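TRAP-type transporter, periplasmic component (Cupriavidus necator, PDB 4P8B) probably captures (S)-2-acetolactate in the periplasm as the solute-binding component of a TRAP-type transporter and passes it on for uptake. Local coordinates at residues K292-E295 against A296-V299; A268-A271 against G272-E275; Y320-W323 against K324-G328. All coordinates share one frame; numbering follows the deposited sequence.

Contact 1. Residues K292-E295 against A296-V299; sequences KDME and AHGV
Met294 and Val299 meet near the C-terminal end of helix 289-295, where the backbone does much of the work. Ala296 N keeps the i to i-4 pattern with Lys292 O at 3.3 Å. The pattern then changes: Gly298 N reaches Glu295 O at 2.9 Å, closing a type I turn, while Met294 O takes two donors. The closer is His297 N at 2.8 Å, coming from above the carbonyl plane; Val299 N at 3.4 Å adds a weak second bond. Where the chain comes back past the helix end, Glu295 CA makes a CA-H...O contact with Val299 O (3.2 Å).

Among apolar contacts, Met294 CB lies 4.3 Å from Val299 CB. The selenomethionine chain of Met294 then bends at chi2 and chi3, which puts CE 4.1 Å from His297 CD2 at an oblique approach to the ring. Both Met294 and Val299 also rest on Phe221 and Tyr227, and the His297 ring stacks with Tyr227.

Gly298 supplies the positive phi (93°) that reverses the chain. With its bonds from residue 298 back to 295 and, weakly, from 299 back to 294, and its apolar pair Met294-Val299, this is a Schellman motif, leading from helix 289-295 into strand 300-302.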
loop_
_atom_site.group_PDB
_atom_site.type_symbol
_atom_site.label_atom_id
_atom_site.label_comp_id
_atom_site.label_asym_id
_atom_site.label_seq_id
_atom_site.Cartn_x
_atom_site.Cartn_y
_atom_site.Cartn_z
ATOM N N LYS A 292 6.200 11.019 16.685
ATOM C CA LYS A 292 6.989 11.894 17.543
ATOM C C LYS A 292 8.445 11.873 17.113
ATOM O O LYS A 292 9.141 12.888 17.203
ATOM C CB LYS A 292 6.841 11.469 18.999
ATOM C CG LYS A 292 5.441 11.706 19.538
ATOM C CD LYS A 292 5.294 11.210 20.970
ATOM C CE LYS A 292 3.867 11.392 21.475
ATOM N NZ LYS A 292 3.673 10.816 22.841
ATOM N N ASP A 293 8.922 10.725 16.648
ATOM C CA ASP A 293 10.276 10.632 16.121
ATOM C C ASP A 293 10.480 11.587 14.945
ATOM O O ASP A 293 11.567 12.137 14.764
ATOM C CB ASP A 293 10.593 9.192 15.705
ATOM C CG ASP A 293 10.667 8.251 16.891
ATOM O OD1 ASP A 293 10.927 8.737 18.014
ATOM O OD2 ASP A 293 10.462 7.031 16.691
HETATM N N MSE A 294 9.445 11.782 14.143
HETATM C CA MSE A 294 9.510 12.668 12.982
HETATM C C MSE A 294 9.440 14.123 13.427
HETATM O O MSE A 294 10.145 14.972 12.886
HETATM C CB MSE A 294 8.361 12.361 12.037
HETATM C CG MSE A 294 8.406 10.977 11.464
HETATM SE SE MSE A 294 10.017 10.559 10.487
HETATM C CE MSE A 294 10.963 9.619 11.893
ATOM N N GLU A 295 8.633 14.421 14.444
ATOM C CA GLU A 295 8.637 15.774 15.013
ATOM C C GLU A 295 10.069 16.224 15.339
ATOM O O GLU A 295 10.460 17.379 15.101
ATOM C CB GLU A 295 7.774 15.851 16.275
ATOM C CG GLU A 295 6.290 15.699 16.012
ATOM C CD GLU A 295 5.490 15.500 17.287
ATOM O OE1 GLU A 295 6.096 15.305 18.373
ATOM O OE2 GLU A 295 4.247 15.525 17.190
ATOM N N ALA A 296 10.868 15.311 15.883
ATOM C CA ALA A 296 12.240 15.602 16.261
ATOM C C ALA A 296 13.112 16.011 15.068
ATOM O O ALA A 296 14.125 16.689 15.257
ATOM C CB ALA A 296 12.857 14.397 16.990
ATOM N N HIS A 297 12.708 15.640 13.860
ATOM C CA HIS A 297 13.400 16.019 12.632
ATOM C C HIS A 297 12.855 17.314 12.034
ATOM O O HIS A 297 13.186 17.686 10.906
ATOM C CB HIS A 297 13.265 14.887 11.592
ATOM C CG HIS A 297 14.133 13.703 11.877
ATOM N ND1 HIS A 297 15.493 13.718 11.665
ATOM C CD2 HIS A 297 13.837 12.467 12.346
ATOM C CE1 HIS A 297 15.999 12.541 11.991
ATOM N NE2 HIS A 297 15.018 11.767 12.417
ATOM N N GLY A 298 12.004 18.004 12.782
ATOM C CA GLY A 298 11.478 19.279 12.332
ATOM C C GLY A 298 10.157 19.162 11.586
ATOM O O GLY A 298 9.782 20.033 10.817
ATOM N N VAL A 299 9.421 18.088 11.825
ATOM C CA VAL A 299 8.113 17.918 11.192
ATOM C C VAL A 299 6.970 18.321 12.118
ATOM O O VAL A 299 6.889 17.852 13.251
ATOM C CB VAL A 299 7.921 16.468 10.749
ATOM C CG1 VAL A 299 6.575 16.278 10.059
ATOM C CG2 VAL A 299 9.040 16.055 9.810
#

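Contact 2. Residues A268-A271 against G272-E275; sequences AVDA and GKQE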
loop_
_atom_site.group_PDB
_atom_site.type_symbol
_atom_site.label_atom_id
_atom_site.label_comp_id
_atom_site.label_asym_id
_atom_site.label_seq_id
_atom_site.Cartn_x
_atom_site.Cartn_y
_atom_site.Cartn_z
ATOM N N ALA A 268 5.623 -17.195 2.743
ATOM C CA ALA A 268 4.927 -15.922 2.538
ATOM C C ALA A 268 4.087 -15.540 3.768
ATOM O O ALA A 268 4.067 -14.387 4.182
ATOM C CB ALA A 268 4.052 -15.993 1.310
ATOM N N VAL A 269 3.393 -16.517 4.350
ATOM C CA VAL A 269 2.598 -16.264 5.550
ATOM C C VAL A 269 3.475 -15.785 6.710
ATOM O O VAL A 269 3.149 -14.803 7.380
ATOM C CB VAL A 269 1.815 -17.537 5.932
ATOM C CG1 VAL A 269 1.210 -17.429 7.346
ATOM C CG2 VAL A 269 0.741 -17.789 4.883
ATOM N N ASP A 270 4.607 -16.461 6.917
ATOM C CA ASP A 270 5.561 -16.084 7.964
ATOM C C ASP A 270 6.163 -14.703 7.709
ATOM O O ASP A 270 6.252 -13.862 8.615
ATOM C CB ASP A 270 6.693 -17.113 8.071
ATOM C CG ASP A 270 6.218 -18.456 8.576
ATOM O OD1 ASP A 270 5.078 -18.531 9.076
ATOM O OD2 ASP A 270 6.991 -19.442 8.466
ATOM N N ALA A 271 6.554 -14.463 6.466
ATOM C CA ALA A 271 7.107 -13.155 6.101
ATOM C C ALA A 271 6.085 -12.037 6.276
ATOM O O ALA A 271 6.424 -10.942 6.729
ATOM C CB ALA A 271 7.598 -13.183 4.691
ATOM N N GLY A 272 4.836 -12.301 5.903
ATOM C CA GLY A 272 3.789 -11.304 6.004
ATOM C C GLY A 272 3.531 -10.895 7.441
ATOM O O GLY A 272 3.385 -9.703 7.737
ATOM N N LYS A 273 3.497 -11.862 8.349
ATOM C CA LYS A 273 3.281 -11.534 9.755
ATOM C C LYS A 273 4.425 -10.697 10.292
ATOM O O LYS A 273 4.191 -9.706 10.995
ATOM C CB LYS A 273 3.117 -12.787 10.620
ATOM C CG LYS A 273 1.764 -13.453 10.523
ATOM C CD LYS A 273 1.625 -14.581 11.538
ATOM C CE LYS A 273 2.540 -15.746 11.205
ATOM N NZ LYS A 273 2.043 -17.010 11.817
ATOM N N GLN A 274 5.654 -11.097 9.993
ATOM C CA GLN A 274 6.811 -10.307 10.412
ATOM C C GLN A 274 6.756 -8.916 9.818
ATOM O O GLN A 274 7.036 -7.915 10.499
ATOM C CB GLN A 274 8.104 -10.997 9.995
ATOM C CG GLN A 274 8.415 -12.233 10.815
ATOM C CD GLN A 274 9.764 -12.813 10.477
ATOM O OE1 GLN A 274 10.754 -12.086 10.392
ATOM N NE2 GLN A 274 9.805 -14.117 10.236
ATOM N N GLU A 275 6.373 -8.818 8.548
ATOM C CA GLU A 275 6.393 -7.526 7.870
ATOM C C GLU A 275 5.336 -6.567 8.398
ATOM O O GLU A 275 5.582 -5.377 8.473
ATOM C CB GLU A 275 6.269 -7.694 6.350
ATOM C CG GLU A 275 6.548 -6.407 5.597
ATOM C CD GLU A 275 5.322 -5.544 5.474
ATOM O OE1 GLU A 275 4.192 -6.046 5.602
ATOM O OE2 GLU A 275 5.482 -4.307 5.248
#
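Gly272, Lys273, Gln274 and Glu275 each give their backbone N-H to the carbonyl four residues earlier, from Gly272 N to Ala268 O at 2.8 Å through to Glu275 N on Ala271 O, also 2.8 Å, as unbroken alpha-helix. On the outer side Lys273 folds back over the preceding turn. A bend at chi3 (-68°) brings its CE to 4.4 Å from Val269 CG1 and its NZ to 4.4 Å from Asp270 OD1, too far for a salt bridge, though some electrostatic attraction is likely. Asp270 is held by others: OD2 pairs with Arg59 of helix 44-59, and OD1 accepts from Gln266 NE2 one turn back.

This is the middle of helix 258-279, which lies against the five-stranded sheet of the periplasmic binding protein fold. Ala268 and Ala271 are buried, both touching Phe246 of strand 241-249.

Gln274 runs along the helix surface, its CG 3.5 Å from Asp270 O, and touches Ile51. Glu275 takes another course: CG stands opposite the backbone N (chi1 -169°). Its CB sits 3.3 Å from Ala271 O, and a bend at chi2 (-86°) leads the carboxylate away from this turn to accept the backbone N-H of Glu151, the neighbour of ligand-binding Asn152.

Contact 3. Residues Y320-W323 against K324-G328; sequences YDKW and KKQIG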
loop_
_atom_site.group_PDB
_atom_site.type_symbol
_atom_site.label_atom_id
_atom_site.label_comp_id
_atom_site.label_asym_id
_atom_site.label_seq_id
_atom_site.Cartn_x
_atom_site.Cartn_y
_atom_site.Cartn_z
ATOM N N TYR A 320 -16.618 8.161 -2.429
ATOM C CA TYR A 320 -16.827 6.857 -1.815
ATOM C C TYR A 320 -18.014 6.121 -2.449
ATOM O O TYR A 320 -17.891 4.969 -2.845
ATOM C CB TYR A 320 -17.064 7.037 -0.325
ATOM C CG TYR A 320 -17.257 5.771 0.480
ATOM C CD1 TYR A 320 -18.454 5.068 0.437
ATOM C CD2 TYR A 320 -16.260 5.316 1.329
ATOM C CE1 TYR A 320 -18.632 3.939 1.197
ATOM C CE2 TYR A 320 -16.447 4.196 2.108
ATOM C CZ TYR A 320 -17.620 3.508 2.031
ATOM O OH TYR A 320 -17.752 2.390 2.823
ATOM N N ASP A 321 -19.151 6.800 -2.563
ATOM C CA ASP A 321 -20.359 6.162 -3.062
ATOM C C ASP A 321 -20.192 5.744 -4.523
ATOM O O ASP A 321 -20.634 4.657 -4.933
ATOM C CB ASP A 321 -21.551 7.116 -2.924
ATOM C CG ASP A 321 -21.935 7.385 -1.479
ATOM O OD1 ASP A 321 -21.551 6.600 -0.583
ATOM O OD2 ASP A 321 -22.637 8.394 -1.244
ATOM N N LYS A 322 -19.555 6.608 -5.311
ATOM C CA LYS A 322 -19.307 6.318 -6.714
ATOM C C LYS A 322 -18.452 5.059 -6.863
ATOM O O LYS A 322 -18.789 4.144 -7.628
ATOM C CB LYS A 322 -18.622 7.514 -7.387
ATOM C CG LYS A 322 -18.118 7.220 -8.794
ATOM C CD LYS A 322 -17.505 8.465 -9.435
ATOM C CE LYS A 322 -17.020 8.151 -10.846
ATOM N NZ LYS A 322 -16.335 9.291 -11.504
ATOM N N TRP A 323 -17.341 5.002 -6.130
ATOM C CA TRP A 323 -16.424 3.883 -6.273
ATOM C C TRP A 323 -16.929 2.598 -5.609
ATOM O O TRP A 323 -16.580 1.493 -6.029
ATOM C CB TRP A 323 -15.004 4.290 -5.815
ATOM C CG TRP A 323 -14.390 5.150 -6.853
ATOM C CD1 TRP A 323 -14.597 6.491 -7.041
ATOM C CD2 TRP A 323 -13.503 4.734 -7.881
ATOM N NE1 TRP A 323 -13.894 6.928 -8.130
ATOM C CE2 TRP A 323 -13.215 5.867 -8.670
ATOM C CE3 TRP A 323 -12.935 3.506 -8.230
ATOM C CZ2 TRP A 323 -12.361 5.812 -9.759
ATOM C CZ3 TRP A 323 -12.096 3.453 -9.310
ATOM C CH2 TRP A 323 -11.832 4.588 -10.077
ATOM N N LYS A 324 -17.783 2.747 -4.599
ATOM C CA LYS A 324 -18.455 1.593 -3.999
ATOM C C LYS A 324 -19.223 0.814 -5.057
ATOM O O LYS A 324 -19.164 -0.408 -5.099
ATOM C CB LYS A 324 -19.410 2.056 -2.886
ATOM C CG LYS A 324 -20.344 0.968 -2.318
ATOM C CD LYS A 324 -20.936 1.416 -0.981
ATOM C CE LYS A 324 -21.894 0.373 -0.376
ATOM N NZ LYS A 324 -22.379 0.814 0.959
ATOM N N LYS A 325 -19.909 1.524 -5.940
ATOM C CA LYS A 325 -20.610 0.877 -7.041
ATOM C C LYS A 325 -19.652 0.251 -8.059
ATOM O O LYS A 325 -19.925 -0.817 -8.607
ATOM C CB LYS A 325 -21.512 1.878 -7.751
ATOM C CG LYS A 325 -22.649 2.369 -6.878
ATOM C CD LYS A 325 -23.579 3.285 -7.643
ATOM C CE LYS A 325 -24.847 3.574 -6.844
ATOM N NZ LYS A 325 -24.584 4.440 -5.654
ATOM N N GLN A 326 -18.533 0.921 -8.317
ATOM C CA GLN A 326 -17.559 0.424 -9.283
ATOM C C GLN A 326 -16.858 -0.846 -8.818
ATOM O O GLN A 326 -16.620 -1.765 -9.604
ATOM C CB GLN A 326 -16.514 1.490 -9.569
ATOM C CG GLN A 326 -17.052 2.679 -10.326
ATOM C CD GLN A 326 -15.939 3.511 -10.921
ATOM O OE1 GLN A 326 -14.838 3.007 -11.161
ATOM N NE2 GLN A 326 -16.213 4.790 -11.157
ATOM N N ILE A 327 -16.508 -0.876 -7.537
ATOM C CA ILE A 327 -15.799 -2.000 -6.946
ATOM C C ILE A 327 -16.661 -3.236 -6.901
ATOM O O ILE A 327 -16.202 -4.355 -7.142
ATOM C CB ILE A 327 -15.378 -1.649 -5.509
ATOM C CG1 ILE A 327 -14.220 -0.667 -5.527
ATOM C CG2 ILE A 327 -14.995 -2.888 -4.730
ATOM C CD1 ILE A 327 -14.136 0.131 -4.267
ATOM N N GLY A 328 -17.928 -3.016 -6.594
ATOM C CA GLY A 328 -18.852 -4.083 -6.311
ATOM C C GLY A 328 -19.492 -3.784 -4.980
ATOM O O GLY A 328 -18.895 -4.032 -3.931
HETATM O O HOH W 1 -22.874 3.650 -3.499
HETATM O O HOH W 2 -22.611 3.846 1.191
HETATM O O HOH W 3 -14.334 7.055 -12.184
#
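Trp323 and Gln326 make the tight part of this contact. The amide of Gln326 lies over one face of the indole, its OE1 3.3 Å above the ring plane and offset toward the rim. Nearest to that oxygen is CZ3 of Trp323, also at 3.3 Å, and the two flat groups are turned 34° apart. The other end of the amide lies beside Lys322, with Gln326 NE2 3.5 Å from Lys322 CE as the two chains run side by side in the same direction. Along the helix, Ile327 N bonds to Trp323 O at 2.8 Å, and Ile327 CG1 packs against that same oxygen. Trp323 and Ile327 face inward onto Asn109. On the flank facing helix 329-340, Lys324 CD lightly touches Tyr320 CE1, at 4.1 Å.

The outward side is looser and wet. Lys325 N reaches Asp321 O only weakly, and a water bridges that carbonyl to Lys325 NZ, which chi4 (70°) turns back toward it. A second water spans Lys324 NZ and, weakly, Asp321 OD1; a third sits between Gln326 NE2 and, weakly, Lys322 NZ.

The polar ends find their partners beyond this turn. Glu185 OE1 receives both Lys322 NZ and Trp323 NE1, while Glu336 OE2 pairs with Lys324 NZ and the hydroxyl of Tyr320. A lysine salt bridge at each carboxylate, with a second polar partner on the same oxygen, would probably favour the ionised form, linking helix 317-327 to helices 181-189 and 329-340.

In the fold
The order along the chain is contact 2, contact 1, contact 3, all within the C-terminal part. Contact 2 lies mid-helix in 258-279 beside the five-stranded sheet; contact 1 ends the next helix, 289-295, just ahead of strand 300-302 at the edge of the four-stranded sheet. Their centres are 29 Å apart. Contact 3, on helix 317-327, has its centre 30 Å from that of contact 2 and 37 Å from that of contact 1; no two touch. The Glu275 side chain is about 11 Å from the acetolactate, and that of Met294 about 11 Å from ligand-binding Asn216's. The chain thus passes from the five-stranded to the four-stranded sheet before ending in helices 306-315, 317-327 and 329-340.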